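Local coordinates for protein monalysin (Pseudomonas entomophila, PDB 4MKO) that forms beta-barrel pores in host membranes as a secreted toxin that contributes to virulence and intestinal damage in Drosophila, at residues D5-K10 / D17-D22; P54-L59 / D202-N207. One frame throughout, in Å; residues are numbered along the deposited sequence.

In the fold
Contact 1 sits nearer the periphery and is partly buried, while contact 2 is fully buried close to the centre of the chain; their centres are about 14 Å apart. Both reach the same mixed sheet of this aerolysin-like fold. Contact 1 lies within a small beta-alpha-beta unit, joining its first strand to its helix, whereas contact 2 joins segments 143 residues apart. Neither has a hydrogen bond between its segments: contact 1 sets a proline and a lysine chain against one tyrosine, and contact 2 rests on one valine whose methyls meet a tyrosine face and, more loosely, a phenylalanine ring. The two contacts touch where Tyr7 CD2 packs on Phe56 CZ at 3.7 Å and Leu20 CD2 on Leu59 CD1 at 3.9 Å.

Contact 1. Residues D5-K10 / D17-D22; sequences DQYPTK and DGYLLD
The hydroxyl of Tyr19, whose ring packs against Pro8, accepts a hydrogen bond from the backbone N-H of Gly29, so the buried polar end of this tyrosine is tied to the start of strand 29-43. The contact belongs to a beta-alpha-beta unit: strand 9-10, helix 12-20 and then strand 29-43, which runs parallel to the first and is hydrogen-bonded to Pro8 and Lys10 through Trp31 and Asp33. Tyr19 is the side chain by which the last turn of the helix reaches back to the segment 5-10. With CG swung opposite the backbone N (chi1 174°), its ring extends from the helix toward Pro8. The two side chains cross at about a right angle, and the proline meets the ring obliquely at its CD1 and CE1 atoms, with Pro8 CG 3.7 Å from Tyr19 CE1 and 3.8 Å from Tyr19 CD1. Pro8 CD adds a second approach to Tyr19 CE1, at 3.9 Å. Beyond this, Tyr19 OH comes no closer than 4.5 Å to Tyr7 CD1, a marginal touch. The Tyr7 hydroxyl is itself hydrogen-bonded to Gln28, so both tyrosines are fastened to consecutive residues at the start of strand 29-43, Gln28 just before it and Gly29 its first residue. A bound mercury(II) ion lies about 4 Å from the Tyr19 side chain, measured to its nearest atom. At the base of Tyr19 the aliphatic part of Lys10 completes the contact: the chain bends at chi2 (-68°) and crosses the tyrosine side chain, placing Lys10 CE 4.0 Å from Tyr19 CB.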
ATOM      1  N   ASP A   5      11.376  12.012  -2.454  1.00 13.91           N
ATOM      2  CA  ASP A   5      10.962  13.414  -2.484  0.53 13.91           C
ATOM      3  C   ASP A   5      10.501  13.799  -3.906  1.00 16.51           C
ATOM      4  O   ASP A   5       9.791  14.790  -4.077  1.00 17.40           O
ATOM      5  CB  ASP A   5      12.065  14.363  -1.935  0.53 15.92           C
ATOM      6  CG  ASP A   5      13.500  14.177  -2.432  0.53 24.42           C
ATOM      7  OD1 ASP A   5      13.806  13.113  -3.004  0.53 23.30           O
ATOM      8  OD2 ASP A   5      14.331  15.072  -2.188  0.53 31.55           O
ATOM      9  N   GLN A   6      10.865  12.993  -4.922  1.00 10.79           N
ATOM     10  CA  GLN A   6      10.456  13.237  -6.310  1.00 10.72           C
ATOM     11  C   GLN A   6       8.970  12.987  -6.542  1.00 12.96           C
ATOM     12  O   GLN A   6       8.423  13.494  -7.523  1.00 12.28           O
ATOM     13  CB  GLN A   6      11.279  12.377  -7.307  1.00 11.93           C
ATOM     14  CG  GLN A   6      10.860  10.897  -7.387  1.00 13.71           C
ATOM     15  CD  GLN A   6      11.817  10.087  -8.214  1.00 25.99           C
ATOM     16  OE1 GLN A   6      11.743  10.083  -9.445  1.00 24.71           O
ATOM     17  NE2 GLN A   6      12.715   9.362  -7.555  1.00 12.97           N
ATOM     18  N   TYR A   7       8.332  12.145  -5.694  1.00  9.75           N
ATOM     19  CA  TYR A   7       6.940  11.779  -5.921  1.00  8.83           C
ATOM     20  C   TYR A   7       5.984  12.812  -5.345  1.00 11.11           C
ATOM     21  O   TYR A   7       6.266  13.341  -4.263  1.00 11.34           O
ATOM     22  CB  TYR A   7       6.629  10.376  -5.362  1.00  9.46           C
ATOM     23  CG  TYR A   7       7.558   9.307  -5.900  1.00  9.82           C
ATOM     24  CD1 TYR A   7       7.559   8.974  -7.253  1.00 11.64           C
ATOM     25  CD2 TYR A   7       8.452   8.648  -5.062  1.00 10.31           C
ATOM     26  CE1 TYR A   7       8.440   8.023  -7.761  1.00 13.35           C
ATOM     27  CE2 TYR A   7       9.325   7.682  -5.557  1.00 11.91           C
ATOM     28  CZ  TYR A   7       9.313   7.374  -6.908  1.00 18.13           C
ATOM     29  OH  TYR A   7      10.156   6.413  -7.409  1.00 14.92           O
ATOM     30  N   PRO A   8       4.868  13.103  -6.053  1.00  8.70           N
ATOM     31  CA  PRO A   8       3.905  14.096  -5.545  1.00  8.12           C
ATOM     32  C   PRO A   8       3.025  13.477  -4.450  1.00 11.65           C
ATOM     33  O   PRO A   8       3.096  12.267  -4.220  1.00 10.54           O
ATOM     34  CB  PRO A   8       3.061  14.418  -6.784  1.00 10.15           C
ATOM     35  CG  PRO A   8       3.049  13.128  -7.552  1.00 14.85           C
ATOM     36  CD  PRO A   8       4.424  12.540  -7.349  1.00 10.74           C
ATOM     37  N   THR A   9       2.172  14.304  -3.827  1.00  9.12           N
ATOM     38  CA  THR A   9       1.226  13.878  -2.789  1.00  8.15           C
ATOM     39  C   THR A   9      -0.195  14.009  -3.349  1.00 11.41           C
ATOM     40  O   THR A   9      -0.541  15.040  -3.930  1.00 11.08           O
ATOM     41  CB  THR A   9       1.419  14.713  -1.513  1.00 11.07           C
ATOM     42  OG1 THR A   9       2.754  14.540  -1.054  1.00 11.98           O
ATOM     43  CG2 THR A   9       0.445  14.317  -0.391  1.00 11.74           C
ATOM     44  N   LYS A  10      -1.008  12.958  -3.194  1.00  7.53           N
ATOM     45  CA  LYS A  10      -2.367  12.926  -3.735  1.00  7.10           C
ATOM     46  C   LYS A  10      -3.362  12.591  -2.644  1.00 10.84           C
ATOM     47  O   LYS A  10      -3.062  11.772  -1.781  1.00 10.74           O
ATOM     48  CB  LYS A  10      -2.484  11.907  -4.880  1.00  8.52           C
ATOM     49  CG  LYS A  10      -1.498  12.124  -6.034  1.00  8.35           C
ATOM     50  CD  LYS A  10      -1.830  13.404  -6.800  1.00  9.79           C
ATOM     51  CE  LYS A  10      -0.706  13.838  -7.692  1.00 10.48           C
ATOM     52  NZ  LYS A  10      -1.078  15.095  -8.397  1.00 15.71           N
ATOM     53  N   ASP A  17      -6.133   8.921  -9.668  1.00  7.36           N
ATOM     54  CA  ASP A  17      -6.503   8.742 -11.075  1.00  6.58           C
ATOM     55  C   ASP A  17      -5.902   9.867 -11.915  1.00 10.27           C
ATOM     56  O   ASP A  17      -5.407   9.592 -12.990  1.00  9.74           O
ATOM     57  CB  ASP A  17      -8.018   8.758 -11.238  1.00  7.40           C
ATOM     58  CG  ASP A  17      -8.652   7.399 -11.101  1.00 17.10           C
ATOM     59  OD1 ASP A  17      -7.916   6.398 -11.152  1.00 20.56           O
ATOM     60  OD2 ASP A  17      -9.892   7.337 -11.024  1.00 14.90           O
ATOM     61  N   GLY A  18      -5.918  11.095 -11.403  1.00  8.74           N
ATOM     62  CA  GLY A  18      -5.332  12.245 -12.099  1.00  9.26           C
ATOM     63  C   GLY A  18      -3.859  11.993 -12.380  1.00 12.90           C
ATOM     64  O   GLY A  18      -3.374  12.187 -13.499  1.00 12.50           O
ATOM     65  N   TYR A  19      -3.158  11.467 -11.371  1.00  9.04           N
ATOM     66  CA  TYR A  19      -1.741  11.116 -11.478  1.00  9.21           C
ATOM     67  C   TYR A  19      -1.513  10.025 -12.537  1.00 11.22           C
ATOM     68  O   TYR A  19      -0.654  10.179 -13.417  1.00  9.03           O
ATOM     69  CB  TYR A  19      -1.231  10.674 -10.086  1.00 11.16           C
ATOM     70  CG  TYR A  19       0.183  10.139 -10.074  1.00 13.01           C
ATOM     71  CD1 TYR A  19       1.274  10.996 -10.163  1.00 15.47           C
ATOM     72  CD2 TYR A  19       0.431   8.773  -9.967  1.00 14.44           C
ATOM     73  CE1 TYR A  19       2.581  10.509 -10.125  1.00 15.78           C
ATOM     74  CE2 TYR A  19       1.730   8.272  -9.973  1.00 15.97           C
ATOM     75  CZ  TYR A  19       2.802   9.142 -10.050  1.00 22.62           C
ATOM     76  OH  TYR A  19       4.078   8.638 -10.071  1.00 24.25           O
ATOM     77  N   LEU A  20      -2.294   8.937 -12.473  1.00  8.98           N
ATOM     78  CA  LEU A  20      -2.114   7.819 -13.396  1.00  8.35           C
ATOM     79  C   LEU A  20      -2.581   8.092 -14.812  1.00 11.21           C
ATOM     80  O   LEU A  20      -2.074   7.438 -15.730  1.00 11.08           O
ATOM     81  CB  LEU A  20      -2.773   6.539 -12.871  1.00  8.20           C
ATOM     82  CG  LEU A  20      -2.216   5.950 -11.559  1.00 10.92           C
ATOM     83  CD1 LEU A  20      -3.108   4.822 -11.073  1.00 11.23           C
ATOM     84  CD2 LEU A  20      -0.787   5.444 -11.748  1.00 11.84           C
ATOM     85  N   LEU A  21      -3.555   9.022 -14.992  1.00  7.35           N
ATOM     86  CA  LEU A  21      -4.117   9.340 -16.320  1.00  7.36           C
ATOM     87  C   LEU A  21      -3.323  10.411 -17.043  1.00 13.26           C
ATOM     88  O   LEU A  21      -3.652  10.766 -18.182  1.00 12.43           O
ATOM     89  CB  LEU A  21      -5.590   9.712 -16.243  1.00  6.70           C
ATOM     90  CG  LEU A  21      -6.551   8.571 -15.840  1.00 10.44           C
ATOM     91  CD1 LEU A  21      -7.898   9.119 -15.538  1.00 10.77           C
ATOM     92  CD2 LEU A  21      -6.609   7.489 -16.902  1.00 11.14           C
ATOM     93  N   ASP A  22      -2.246  10.882 -16.394  1.00 10.35           N
ATOM     94  CA  ASP A  22      -1.324  11.840 -16.981  1.00  9.32           C
ATOM     95  C   ASP A  22      -0.207  11.004 -17.605  1.00 13.54           C
ATOM     96  O   ASP A  22       0.701  10.528 -16.907  1.00 13.14           O
ATOM     97  CB  ASP A  22      -0.792  12.812 -15.910  1.00 10.19           C
ATOM     98  CG  ASP A  22       0.387  13.660 -16.370  1.00 13.04           C
ATOM     99  OD1 ASP A  22       0.563  13.815 -17.591  1.00 11.57           O
ATOM    100  OD2 ASP A  22       1.121  14.156 -15.510  1.00 15.93           O
TER

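Contact 2. Residues P54-L59 / D202-N207; sequences PVFAYL and DTVQRN
Two torsions set up the meeting of Tyr58 with Val204. At Tyr58 CB already points toward the helix, and a chi1 of 71° places CG between the backbone N and the carbonyl carbon, turning one ring face to Val204; at Val204 a chi1 of 171° directs CG1 opposite the backbone N and leaves CG2 beside that N. The result is a strand-on-helix contact in the aerolysin-like core, with one valine of helix 201-211 pressed against aromatic residues of strand 46-67. Val204 CG2 lies over one face of the Tyr58 ring in a CH-pi contact, 3.8 Å from the ring centroid and 14° off its normal. The methyl is shifted slightly toward the CD1-CE1 side and is 3.8 Å from both Tyr58 CD1 and Tyr58 CE1. The other branch, Val204 CG1, makes a looser approach to the Phe56 ring, 4.3 Å from Phe56 CD2. One side chain thus divides its two methyls between the rings of Phe56 and Tyr58, two positions apart on the strand, while Ala57 between them points away. Within the helix, Thr203 O accepts two bonds, from Asn207 N and Asn207 ND2, which come from opposite faces of its plane. The side-chain bond is nearly straight at 2.9 Å between Asn207 ND2 and Thr203 O, with the acceptor in the amide plane of Asn207, and so fixes the rotation of this buried amide. Val55 and Phe56 form a classic beta bulge opposite Val146 of strand 136-151. Phe56 also meets Trp31 of strand 29-43 edge-to-face and packs on Val208, and Tyr58 touches Trp201, placing helix 201-211 across this part of strand 46-67.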
ATOM      1  N   PRO A  54      -3.112   5.833   5.509  1.00  4.57           N
ATOM      2  CA  PRO A  54      -2.489   5.545   4.200  1.00  4.03           C
ATOM      3  C   PRO A  54      -1.289   6.463   4.050  1.00  5.77           C
ATOM      4  O   PRO A  54      -1.337   7.601   4.531  1.00  5.58           O
ATOM      5  CB  PRO A  54      -3.580   5.935   3.163  1.00  5.68           C
ATOM      6  CG  PRO A  54      -4.813   6.306   3.959  1.00  9.34           C
ATOM      7  CD  PRO A  54      -4.347   6.639   5.360  1.00  5.75           C
ATOM      8  N   VAL A  55      -0.224   6.006   3.372  1.00  3.14           N
ATOM      9  CA  VAL A  55       0.950   6.875   3.187  1.00  3.86           C
ATOM     10  C   VAL A  55       1.470   6.911   1.755  1.00  6.30           C
ATOM     11  O   VAL A  55       2.176   7.857   1.390  1.00  5.73           O
ATOM     12  CB  VAL A  55       2.111   6.552   4.175  1.00  6.18           C
ATOM     13  CG1 VAL A  55       1.754   6.969   5.612  1.00  6.30           C
ATOM     14  CG2 VAL A  55       2.543   5.070   4.104  1.00  6.14           C
ATOM     15  N   PHE A  56       1.236   5.835   0.991  1.00  4.98           N
ATOM     16  CA  PHE A  56       1.816   5.769  -0.351  1.00  4.52           C
ATOM     17  C   PHE A  56       0.984   4.880  -1.244  1.00  6.77           C
ATOM     18  O   PHE A  56       0.211   4.056  -0.768  1.00  5.80           O
ATOM     19  CB  PHE A  56       3.256   5.211  -0.228  1.00  5.76           C
ATOM     20  CG  PHE A  56       4.193   5.650  -1.340  1.00  6.47           C
ATOM     21  CD1 PHE A  56       4.788   6.908  -1.313  1.00  8.29           C
ATOM     22  CD2 PHE A  56       4.509   4.793  -2.385  1.00  8.62           C
ATOM     23  CE1 PHE A  56       5.642   7.319  -2.340  1.00 10.34           C
ATOM     24  CE2 PHE A  56       5.382   5.196  -3.402  1.00 10.39           C
ATOM     25  CZ  PHE A  56       5.935   6.459  -3.376  1.00  9.32           C
ATOM     26  N   ALA A  57       1.126   5.058  -2.545  1.00  4.08           N
ATOM     27  CA  ALA A  57       0.444   4.182  -3.504  1.00  4.08           C
ATOM     28  C   ALA A  57       1.408   3.987  -4.630  1.00  8.99           C
ATOM     29  O   ALA A  57       2.047   4.956  -5.049  1.00  8.45           O
ATOM     30  CB  ALA A  57      -0.845   4.808  -3.999  1.00  5.02           C
ATOM     31  N   TYR A  58       1.582   2.742  -5.081  1.00  4.99           N
ATOM     32  CA  TYR A  58       2.534   2.535  -6.173  1.00  5.18           C
ATOM     33  C   TYR A  58       2.072   1.445  -7.114  1.00  8.84           C
ATOM     34  O   TYR A  58       1.139   0.704  -6.798  1.00  8.68           O
ATOM     35  CB  TYR A  58       3.971   2.307  -5.667  1.00  6.30           C
ATOM     36  CG  TYR A  58       4.181   0.971  -5.003  1.00  5.44           C
ATOM     37  CD1 TYR A  58       3.886   0.786  -3.654  1.00  6.67           C
ATOM     38  CD2 TYR A  58       4.731  -0.100  -5.704  1.00  6.98           C
ATOM     39  CE1 TYR A  58       4.104  -0.438  -3.029  1.00  6.41           C
ATOM     40  CE2 TYR A  58       4.953  -1.330  -5.087  1.00  7.81           C
ATOM     41  CZ  TYR A  58       4.624  -1.494  -3.751  1.00 12.12           C
ATOM     42  OH  TYR A  58       4.837  -2.680  -3.115  1.00  9.36           O
ATOM     43  N   LEU A  59       2.743   1.340  -8.256  1.00  6.11           N
ATOM     44  CA  LEU A  59       2.399   0.344  -9.266  1.00  5.25           C
ATOM     45  C   LEU A  59       3.330  -0.850  -9.122  1.00  8.74           C
ATOM     46  O   LEU A  59       4.561  -0.708  -9.231  1.00  9.48           O
ATOM     47  CB  LEU A  59       2.538   0.974 -10.659  1.00  5.12           C
ATOM     48  CG  LEU A  59       1.487   2.021 -11.047  1.00  9.45           C
ATOM     49  CD1 LEU A  59       1.777   2.582 -12.426  1.00  9.77           C
ATOM     50  CD2 LEU A  59       0.086   1.440 -10.993  1.00  8.93           C
ATOM     51  N   ASP A 202      10.386  -3.955  -0.903  1.00  9.58           N
ATOM     52  CA  ASP A 202      11.630  -3.698  -0.160  1.00  9.62           C
ATOM     53  C   ASP A 202      12.035  -2.225  -0.293  1.00 10.67           C
ATOM     54  O   ASP A 202      12.281  -1.557   0.725  1.00  9.80           O
ATOM     55  CB  ASP A 202      12.747  -4.634  -0.662  1.00 12.18           C
ATOM     56  CG  ASP A 202      13.983  -4.611   0.210  1.00 29.91           C
ATOM     57  OD1 ASP A 202      14.882  -3.777  -0.054  1.00 32.59           O
ATOM     58  OD2 ASP A 202      14.051  -5.420   1.159  1.00 36.07           O
ATOM     59  N   THR A 203      12.043  -1.701  -1.533  1.00  7.50           N
ATOM     60  CA  THR A 203      12.397  -0.315  -1.844  1.00  7.08           C
ATOM     61  C   THR A 203      11.426   0.664  -1.166  1.00  8.72           C
ATOM     62  O   THR A 203      11.869   1.645  -0.564  1.00  7.63           O
ATOM     63  CB  THR A 203      12.486  -0.094  -3.363  1.00 14.23           C
ATOM     64  OG1 THR A 203      13.441  -1.010  -3.896  1.00 16.43           O
ATOM     65  CG2 THR A 203      12.888   1.344  -3.732  1.00 12.71           C
ATOM     66  N   VAL A 204      10.110   0.414  -1.283  1.00  5.46           N
ATOM     67  CA  VAL A 204       9.095   1.286  -0.683  1.00  4.51           C
ATOM     68  C   VAL A 204       9.263   1.359   0.835  1.00  7.65           C
ATOM     69  O   VAL A 204       9.207   2.452   1.374  1.00  6.93           O
ATOM     70  CB  VAL A 204       7.649   0.908  -1.132  1.00  7.98           C
ATOM     71  CG1 VAL A 204       6.581   1.675  -0.341  1.00  7.78           C
ATOM     72  CG2 VAL A 204       7.478   1.180  -2.629  1.00  7.77           C
ATOM     73  N   GLN A 205       9.433   0.212   1.527  1.00  5.89           N
ATOM     74  CA  GLN A 205       9.590   0.228   2.991  1.00  5.45           C
ATOM     75  C   GLN A 205      10.853   0.950   3.399  1.00  9.36           C
ATOM     76  O   GLN A 205      10.789   1.764   4.320  1.00  9.43           O
ATOM     77  CB  GLN A 205       9.619  -1.181   3.573  1.00  6.77           C
ATOM     78  CG  GLN A 205       8.282  -1.901   3.496  1.00  6.73           C
ATOM     79  CD  GLN A 205       8.505  -3.331   3.906  1.00 11.67           C
ATOM     80  OE1 GLN A 205       8.256  -3.712   5.056  1.00  8.98           O
ATOM     81  NE2 GLN A 205       8.987  -4.137   2.966  1.00  8.98           N
ATOM     82  N   ARG A 206      11.992   0.676   2.705  1.00  6.31           N
ATOM     83  CA  ARG A 206      13.262   1.328   3.027  0.51  6.59           C
ATOM     84  C   ARG A 206      13.116   2.854   2.912  1.00 10.28           C
ATOM     85  O   ARG A 206      13.461   3.572   3.852  1.00 10.17           O
ATOM     86  CB  ARG A 206      14.394   0.817   2.112  0.51  7.80           C
ATOM     87  CG  ARG A 206      15.803   1.267   2.527  0.51 13.88           C
ATOM     88  CD  ARG A 206      16.826   1.209   1.387  0.51 17.13           C
ATOM     89  NE  ARG A 206      16.720  -0.008   0.579  0.51 19.01           N
ATOM     90  CZ  ARG A 206      16.383  -0.032  -0.708  0.51 32.66           C
ATOM     91  NH1 ARG A 206      16.153   1.099  -1.363  0.51 16.40           N
ATOM     92  NH2 ARG A 206      16.289  -1.186  -1.353  0.51 26.73           N
ATOM     93  N   ASN A 207      12.567   3.335   1.799  1.00  7.09           N
ATOM     94  CA  ASN A 207      12.426   4.766   1.553  1.00  6.85           C
ATOM     95  C   ASN A 207      11.362   5.463   2.377  1.00 10.17           C
ATOM     96  O   ASN A 207      11.639   6.518   2.953  1.00  9.12           O
ATOM     97  CB  ASN A 207      12.211   5.023   0.081  1.00  7.73           C
ATOM     98  CG  ASN A 207      13.494   4.921  -0.708  1.00 20.37           C
ATOM     99  OD1 ASN A 207      14.180   5.922  -0.943  1.00 17.65           O
ATOM    100  ND2 ASN A 207      13.819   3.728  -1.178  1.00 11.43           N
TER